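Local coordinates for protein cleavage stimulation factor 77 (Encephalitozoon cuniculi, PDB 2UY1) that probably binds mRNA and is likely to act as a helical-repeat scaffold in mRNA 3'-end processing, at residues B[22-25]-B[31-34]; B[48-53]-B[75-80]. All coordinates share one frame; numbering follows the deposited sequence.

Interaction 1: residues B[22-25]-B[31-34]; sequences RRLY and RSLE
Leu33 and Leu24 bring two consecutive helices together where the chain has only just turned back on itself, their CA atoms 5.7 Å apart. The enclosed side of the contact lies around Tyr25. Leu33 CD2 comes to the edge of the phenol ring, near its plane, and meets Tyr25 CD1 at 3.6 Å; the same methyl also lies near Tyr25 CA, at the root of the side chain. Both groups owe this meeting to a first torsion that sets CG opposite the backbone N (chi1 -171° in each residue). Beyond them, Tyr56 of helix 47-57 packs on both Tyr25 and Leu33 and buries this side.

The Leu24-Ser32 side is partly open to solvent, though its atoms are nearly as close. Leu24 divides its methyls: CD1 rests by the backbone at Leu33 N (3.8 Å), CD2 on Ser32 CB (3.7 Å). Leu24 CB and Leu33 CD1 are more distant, at 4.3 Å. The serine offers this leucine its CB, while its hydroxyl is hydrogen-bonded to Asp29 in the turn before the helix. No hydrogen bond joins the two segments; the contact is apolar packing, beside a short connection. Such packing of successive helices across a tight turn is characteristic of an alpha-helical hairpin, the building unit of TPR-like proteins such as the suppressor of forked family.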
ATOM      1  N   ARG B  22      27.311 -14.139 -46.652  1.00 32.97           N
ATOM      2  CA  ARG B  22      28.461 -13.321 -47.050  1.00 34.56           C
ATOM      3  C   ARG B  22      29.768 -14.158 -47.114  1.00 34.63           C
ATOM      4  O   ARG B  22      30.536 -14.034 -48.080  1.00 34.66           O
ATOM      5  CB  ARG B  22      28.596 -12.127 -46.129  1.00 34.48           C
ATOM      6  CG  ARG B  22      29.596 -11.090 -46.559  1.00 38.48           C
ATOM      7  CD  ARG B  22      29.675  -9.950 -45.522  1.00 46.07           C
ATOM      8  NE  ARG B  22      28.612  -8.916 -45.556  1.00 49.58           N
ATOM      9  CZ  ARG B  22      28.243  -8.182 -46.622  1.00 51.68           C
ATOM     10  NH1 ARG B  22      28.766  -8.378 -47.847  1.00 50.92           N
ATOM     11  NH2 ARG B  22      27.293  -7.263 -46.471  1.00 49.51           N
ATOM     12  N   ARG B  23      30.002 -14.999 -46.095  1.00 34.97           N
ATOM     13  CA  ARG B  23      31.074 -16.028 -46.131  1.00 36.27           C
ATOM     14  C   ARG B  23      31.047 -16.938 -47.375  1.00 36.14           C
ATOM     15  O   ARG B  23      32.101 -17.114 -48.056  1.00 36.35           O
ATOM     16  CB  ARG B  23      31.022 -16.929 -44.889  1.00 35.94           C
ATOM     17  CG  ARG B  23      31.720 -16.431 -43.633  1.00 37.33           C
ATOM     18  CD  ARG B  23      31.511 -17.396 -42.441  1.00 37.75           C
ATOM     19  NE  ARG B  23      30.419 -16.962 -41.553  1.00 43.97           N
ATOM     20  CZ  ARG B  23      29.409 -17.734 -41.165  1.00 45.89           C
ATOM     21  NH1 ARG B  23      29.347 -19.005 -41.538  1.00 48.26           N
ATOM     22  NH2 ARG B  23      28.455 -17.240 -40.387  1.00 50.40           N
ATOM     23  N   LEU B  24      29.882 -17.544 -47.653  1.00 36.23           N
ATOM     24  CA  LEU B  24      29.666 -18.372 -48.873  1.00 36.85           C
ATOM     25  C   LEU B  24      29.917 -17.633 -50.200  1.00 38.50           C
ATOM     26  O   LEU B  24      30.449 -18.226 -51.169  1.00 38.61           O
ATOM     27  CB  LEU B  24      28.248 -18.927 -48.914  1.00 35.89           C
ATOM     28  CG  LEU B  24      27.849 -20.016 -47.923  1.00 34.33           C
ATOM     29  CD1 LEU B  24      26.353 -20.312 -48.086  1.00 32.52           C
ATOM     30  CD2 LEU B  24      28.705 -21.279 -48.143  1.00 32.59           C
ATOM     31  N   TYR B  25      29.505 -16.353 -50.237  1.00 39.96           N
ATOM     32  CA  TYR B  25      29.838 -15.424 -51.345  1.00 41.11           C
ATOM     33  C   TYR B  25      31.344 -15.271 -51.475  1.00 41.52           C
ATOM     34  O   TYR B  25      31.913 -15.581 -52.520  1.00 40.37           O
ATOM     35  CB  TYR B  25      29.208 -14.031 -51.162  1.00 41.20           C
ATOM     36  CG  TYR B  25      29.357 -13.157 -52.385  1.00 42.08           C
ATOM     37  CD1 TYR B  25      28.703 -13.490 -53.567  1.00 42.33           C
ATOM     38  CD2 TYR B  25      30.158 -12.009 -52.370  1.00 43.34           C
ATOM     39  CE1 TYR B  25      28.822 -12.714 -54.702  1.00 45.04           C
ATOM     40  CE2 TYR B  25      30.298 -11.209 -53.527  1.00 44.79           C
ATOM     41  CZ  TYR B  25      29.616 -11.574 -54.689  1.00 44.84           C
ATOM     42  OH  TYR B  25      29.714 -10.840 -55.857  1.00 44.90           O
ATOM     43  N   ARG B  31      27.024 -22.886 -55.303  1.00 42.67           N
ATOM     44  CA  ARG B  31      26.073 -23.978 -55.113  1.00 44.80           C
ATOM     45  C   ARG B  31      25.340 -23.830 -53.767  1.00 43.94           C
ATOM     46  O   ARG B  31      24.113 -23.794 -53.739  1.00 44.67           O
ATOM     47  CB  ARG B  31      26.771 -25.338 -55.267  1.00 44.65           C
ATOM     48  CG  ARG B  31      27.698 -25.358 -56.485  1.00 47.69           C
ATOM     49  CD  ARG B  31      28.313 -26.747 -56.810  1.00 47.90           C
ATOM     50  NE  ARG B  31      28.372 -26.901 -58.270  1.00 55.95           N
ATOM     51  CZ  ARG B  31      28.589 -28.049 -58.914  1.00 58.50           C
ATOM     52  NH1 ARG B  31      28.783 -29.175 -58.231  1.00 58.99           N
ATOM     53  NH2 ARG B  31      28.616 -28.067 -60.252  1.00 59.95           N
ATOM     54  N   SER B  32      26.103 -23.700 -52.676  1.00 43.65           N
ATOM     55  CA  SER B  32      25.576 -23.396 -51.338  1.00 42.21           C
ATOM     56  C   SER B  32      24.867 -22.040 -51.188  1.00 42.26           C
ATOM     57  O   SER B  32      23.806 -21.953 -50.546  1.00 41.91           O
ATOM     58  CB  SER B  32      26.699 -23.475 -50.300  1.00 42.25           C
ATOM     59  OG  SER B  32      27.119 -24.809 -50.059  1.00 40.81           O
ATOM     60  N   LEU B  33      25.471 -20.972 -51.701  1.00 41.59           N
ATOM     61  CA  LEU B  33      24.835 -19.648 -51.667  1.00 41.75           C
ATOM     62  C   LEU B  33      23.442 -19.668 -52.334  1.00 42.12           C
ATOM     63  O   LEU B  33      22.494 -19.066 -51.824  1.00 40.98           O
ATOM     64  CB  LEU B  33      25.709 -18.603 -52.368  1.00 41.15           C
ATOM     65  CG  LEU B  33      25.333 -17.116 -52.259  1.00 42.00           C
ATOM     66  CD1 LEU B  33      25.117 -16.702 -50.823  1.00 40.17           C
ATOM     67  CD2 LEU B  33      26.409 -16.231 -52.930  1.00 40.55           C
ATOM     68  N   GLU B  34      23.353 -20.364 -53.475  1.00 42.59           N
ATOM     69  CA  GLU B  34      22.118 -20.435 -54.282  1.00 43.37           C
ATOM     70  C   GLU B  34      21.006 -21.231 -53.611  1.00 43.45           C
ATOM     71  O   GLU B  34      19.829 -20.872 -53.793  1.00 43.73           O
ATOM     72  CB  GLU B  34      22.379 -20.958 -55.702  1.00 43.07           C
ATOM     73  CG  GLU B  34      23.013 -19.910 -56.622  1.00 44.82           C
ATOM     74  CD  GLU B  34      22.810 -20.188 -58.113  1.00 44.60           C
ATOM     75  OE1 GLU B  34      21.954 -21.029 -58.488  1.00 47.18           O
ATOM     76  OE2 GLU B  34      23.513 -19.549 -58.916  1.00 43.66           O
TER

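Interaction 2: residues B[48-53]-B[75-80]; sequences DLWMLY and LGQFEN
Helix 47-57 and the C-terminal part of helix 69-78 stand well apart at this point: the nearest CA atoms, those of Trp50 and Gln77, are 9.2 Å from each other. Large side chains must therefore bridge the gap, and the indole of Trp50 does most of the work. Its CG is opposite the carbonyl carbon, on a CB that already points at the other helix, and one face of the ring system receives two consecutive residues. Phe78 drives its edge into the five-membered ring in a T-shaped pair, with centroids 4.7 Å apart and planes at 79°. The leading atom is Phe78 CE2, only 3.2 Å from Trp50 CD1, a tight approach, shorter than usual for two carbons.

Over the six-membered ring the partner is Gln77, whose CB makes a CH-pi contact 4.1 Å from the centroid of that ring. The glutamine chain then bends at chi2 (94°) and passes down past the CZ2 rim of the indole, Gln77 CD lying 3.5 Å from Trp50 CZ2, with the amide plane tilted 42° to the ring. Polar ends are satisfied beyond the two segments: Trp50 NE1 donates to Ser44 O, which also accepts from Gln77 NE2, and that amide donates to Trp42 O as well. These bonds tie both side chains to the backbone leading into helix 47-57 and should limit rotation of the indole. Around this core, Phe73 and Thr74 of helix 69-78 also pack on Trp50, while Leu87 of helix 85-90 covers Phe78.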
ATOM      1  N   ASP B  48      20.025  -5.540 -46.557  1.00 39.11           N
ATOM      2  CA  ASP B  48      21.295  -6.211 -46.659  1.00 40.54           C
ATOM      3  C   ASP B  48      20.874  -7.620 -46.922  1.00 40.07           C
ATOM      4  O   ASP B  48      20.056  -8.074 -46.233  1.00 41.56           O
ATOM      5  CB  ASP B  48      21.981  -6.171 -45.307  1.00 41.23           C
ATOM      6  CG  ASP B  48      22.235  -4.780 -44.807  1.00 44.39           C
ATOM      7  OD1 ASP B  48      22.749  -3.964 -45.556  1.00 48.22           O
ATOM      8  OD2 ASP B  48      21.978  -4.504 -43.640  1.00 48.53           O
ATOM      9  N   LEU B  49      21.397  -8.317 -47.901  1.00 39.78           N
ATOM     10  CA  LEU B  49      20.952  -9.696 -48.129  1.00 39.37           C
ATOM     11  C   LEU B  49      20.155  -9.856 -49.371  1.00 38.98           C
ATOM     12  O   LEU B  49      20.519 -10.605 -50.232  1.00 39.34           O
ATOM     13  CB  LEU B  49      20.115 -10.225 -46.991  1.00 39.10           C
ATOM     14  CG  LEU B  49      19.557 -11.623 -46.963  1.00 39.98           C
ATOM     15  CD1 LEU B  49      20.458 -12.650 -47.550  1.00 41.41           C
ATOM     16  CD2 LEU B  49      19.297 -11.935 -45.605  1.00 40.66           C
ATOM     17  N   TRP B  50      19.031  -9.168 -49.425  1.00 38.33           N
ATOM     18  CA  TRP B  50      18.466  -8.779 -50.685  1.00 37.77           C
ATOM     19  C   TRP B  50      19.504  -8.025 -51.477  1.00 37.89           C
ATOM     20  O   TRP B  50      19.764  -8.339 -52.578  1.00 39.44           O
ATOM     21  CB  TRP B  50      17.154  -8.014 -50.494  1.00 35.99           C
ATOM     22  CG  TRP B  50      16.013  -8.900 -50.098  1.00 34.09           C
ATOM     23  CD1 TRP B  50      15.743  -9.349 -48.877  1.00 30.79           C
ATOM     24  CD2 TRP B  50      15.012  -9.442 -50.952  1.00 32.26           C
ATOM     25  NE1 TRP B  50      14.663 -10.143 -48.892  1.00 31.28           N
ATOM     26  CE2 TRP B  50      14.170 -10.198 -50.159  1.00 32.82           C
ATOM     27  CE3 TRP B  50      14.747  -9.358 -52.307  1.00 32.87           C
ATOM     28  CZ2 TRP B  50      13.086 -10.876 -50.674  1.00 34.39           C
ATOM     29  CZ3 TRP B  50      13.685 -10.019 -52.812  1.00 32.41           C
ATOM     30  CH2 TRP B  50      12.867 -10.774 -52.008  1.00 33.63           C
ATOM     31  N   MET B  51      20.142  -7.074 -50.871  1.00 38.68           N
ATOM     32  CA  MET B  51      21.156  -6.305 -51.591  1.00 39.86           C
ATOM     33  C   MET B  51      22.344  -7.165 -52.037  1.00 40.92           C
ATOM     34  O   MET B  51      22.943  -6.932 -53.080  1.00 41.33           O
ATOM     35  CB  MET B  51      21.628  -5.128 -50.744  1.00 40.48           C
ATOM     36  CG  MET B  51      20.563  -4.062 -50.548  1.00 39.95           C
ATOM     37  SD  MET B  51      19.716  -3.570 -52.074  1.00 44.48           S
ATOM     38  CE  MET B  51      18.974  -2.039 -51.471  1.00 42.00           C
ATOM     39  N   LEU B  52      22.669  -8.167 -51.236  1.00 41.54           N
ATOM     40  CA  LEU B  52      23.690  -9.137 -51.577  1.00 42.85           C
ATOM     41  C   LEU B  52      23.237 -10.092 -52.671  1.00 42.45           C
ATOM     42  O   LEU B  52      24.056 -10.559 -53.481  1.00 41.77           O
ATOM     43  CB  LEU B  52      24.110  -9.913 -50.313  1.00 44.03           C
ATOM     44  CG  LEU B  52      25.201  -9.127 -49.574  1.00 46.34           C
ATOM     45  CD1 LEU B  52      25.037  -9.232 -48.040  1.00 48.29           C
ATOM     46  CD2 LEU B  52      26.601  -9.576 -50.058  1.00 46.95           C
ATOM     47  N   TYR B  53      21.936 -10.388 -52.683  1.00 42.08           N
ATOM     48  CA  TYR B  53      21.347 -11.133 -53.770  1.00 42.89           C
ATOM     49  C   TYR B  53      21.542 -10.386 -55.080  1.00 43.65           C
ATOM     50  O   TYR B  53      21.840 -11.009 -56.103  1.00 43.55           O
ATOM     51  CB  TYR B  53      19.870 -11.398 -53.522  1.00 42.36           C
ATOM     52  CG  TYR B  53      19.267 -12.208 -54.627  1.00 42.47           C
ATOM     53  CD1 TYR B  53      19.720 -13.509 -54.887  1.00 41.47           C
ATOM     54  CD2 TYR B  53      18.237 -11.681 -55.426  1.00 42.29           C
ATOM     55  CE1 TYR B  53      19.166 -14.267 -55.902  1.00 43.34           C
ATOM     56  CE2 TYR B  53      17.689 -12.418 -56.457  1.00 41.75           C
ATOM     57  CZ  TYR B  53      18.155 -13.713 -56.689  1.00 42.85           C
ATOM     58  OH  TYR B  53      17.608 -14.470 -57.687  1.00 44.57           O
ATOM     59  N   LEU B  75      11.860  -4.699 -54.624  1.00 35.90           N
ATOM     60  CA  LEU B  75      10.754  -3.782 -54.353  1.00 36.61           C
ATOM     61  C   LEU B  75       9.436  -4.463 -54.067  1.00 36.42           C
ATOM     62  O   LEU B  75       8.612  -3.890 -53.382  1.00 37.72           O
ATOM     63  CB  LEU B  75      10.583  -2.716 -55.441  1.00 36.77           C
ATOM     64  CG  LEU B  75      11.639  -1.599 -55.542  1.00 37.24           C
ATOM     65  CD1 LEU B  75      11.413  -0.779 -56.805  1.00 39.28           C
ATOM     66  CD2 LEU B  75      11.679  -0.672 -54.359  1.00 35.25           C
ATOM     67  N   GLY B  76       9.241  -5.695 -54.541  1.00 36.44           N
ATOM     68  CA  GLY B  76       8.072  -6.508 -54.132  1.00 35.94           C
ATOM     69  C   GLY B  76       8.079  -6.635 -52.612  1.00 35.73           C
ATOM     70  O   GLY B  76       7.037  -6.552 -51.963  1.00 34.79           O
ATOM     71  N   GLN B  77       9.281  -6.803 -52.053  1.00 35.60           N
ATOM     72  CA  GLN B  77       9.468  -7.000 -50.615  1.00 35.50           C
ATOM     73  C   GLN B  77       9.556  -5.702 -49.815  1.00 35.13           C
ATOM     74  O   GLN B  77       8.922  -5.594 -48.765  1.00 35.21           O
ATOM     75  CB  GLN B  77      10.718  -7.826 -50.334  1.00 35.16           C
ATOM     76  CG  GLN B  77      10.655  -8.502 -48.981  1.00 37.47           C
ATOM     77  CD  GLN B  77      10.111  -9.907 -49.063  1.00 40.22           C
ATOM     78  OE1 GLN B  77       9.340 -10.234 -49.969  1.00 45.07           O
ATOM     79  NE2 GLN B  77      10.557 -10.768 -48.152  1.00 39.83           N
ATOM     80  N   PHE B  78      10.332  -4.726 -50.321  1.00 34.36           N
ATOM     81  CA  PHE B  78      10.652  -3.534 -49.575  1.00 34.18           C
ATOM     82  C   PHE B  78      10.051  -2.219 -50.088  1.00 34.08           C
ATOM     83  O   PHE B  78      10.569  -1.156 -49.760  1.00 34.71           O
ATOM     84  CB  PHE B  78      12.170  -3.405 -49.413  1.00 34.21           C
ATOM     85  CG  PHE B  78      12.804  -4.568 -48.671  1.00 34.85           C
ATOM     86  CD1 PHE B  78      12.922  -4.547 -47.268  1.00 35.99           C
ATOM     87  CD2 PHE B  78      13.264  -5.678 -49.359  1.00 32.44           C
ATOM     88  CE1 PHE B  78      13.502  -5.599 -46.575  1.00 31.43           C
ATOM     89  CE2 PHE B  78      13.852  -6.723 -48.673  1.00 34.97           C
ATOM     90  CZ  PHE B  78      13.947  -6.683 -47.257  1.00 33.10           C
ATOM     91  N   GLU B  79       8.976  -2.269 -50.875  1.00 34.47           N
ATOM     92  CA  GLU B  79       8.374  -1.034 -51.442  1.00 35.03           C
ATOM     93  C   GLU B  79       7.754  -0.105 -50.371  1.00 35.15           C
ATOM     94  O   GLU B  79       7.643   1.108 -50.567  1.00 34.74           O
ATOM     95  CB  GLU B  79       7.324  -1.343 -52.532  1.00 35.19           C
ATOM     96  CG  GLU B  79       6.043  -2.076 -52.022  1.00 35.45           C
ATOM     97  CD  GLU B  79       5.088  -2.439 -53.128  1.00 35.50           C
ATOM     98  OE1 GLU B  79       4.421  -3.508 -53.039  1.00 36.20           O
ATOM     99  OE2 GLU B  79       5.004  -1.657 -54.103  1.00 36.94           O
ATOM    100  N   ASN B  80       7.332  -0.684 -49.254  1.00 34.80           N
ATOM    101  CA  ASN B  80       6.659   0.091 -48.199  1.00 35.51           C
ATOM    102  C   ASN B  80       7.648   0.606 -47.158  1.00 35.36           C
ATOM    103  O   ASN B  80       7.241   1.294 -46.217  1.00 35.04           O
ATOM    104  CB  ASN B  80       5.592  -0.784 -47.525  1.00 35.18           C
ATOM    105  CG  ASN B  80       4.297  -0.819 -48.293  1.00 37.01           C
ATOM    106  OD1 ASN B  80       3.565   0.165 -48.314  1.00 43.26           O
ATOM    107  ND2 ASN B  80       3.981  -1.961 -48.895  1.00 38.08           N
TER

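Overall arrangement
Helix 47-57 ties the two contacts together: it packs against the hairpin of interaction 1 and supplies one partner of interaction 2. The centres lie about 18 Å apart, and Arg22 NH1 approaches Leu52 CD2 to 3.3 Å, so the two sites adjoin through packing. Interaction 1 joins immediate neighbours in sequence and is only partly buried, relying on aliphatic branches against a ring edge and backbone. Interaction 2 is a buried contact between helices farther apart, spanned by aromatic and amide groups with outside hydrogen bonds. Together they carry the packing from helix 14-26 through helix 47-57 to helix 69-78, consistent with a helical-repeat array.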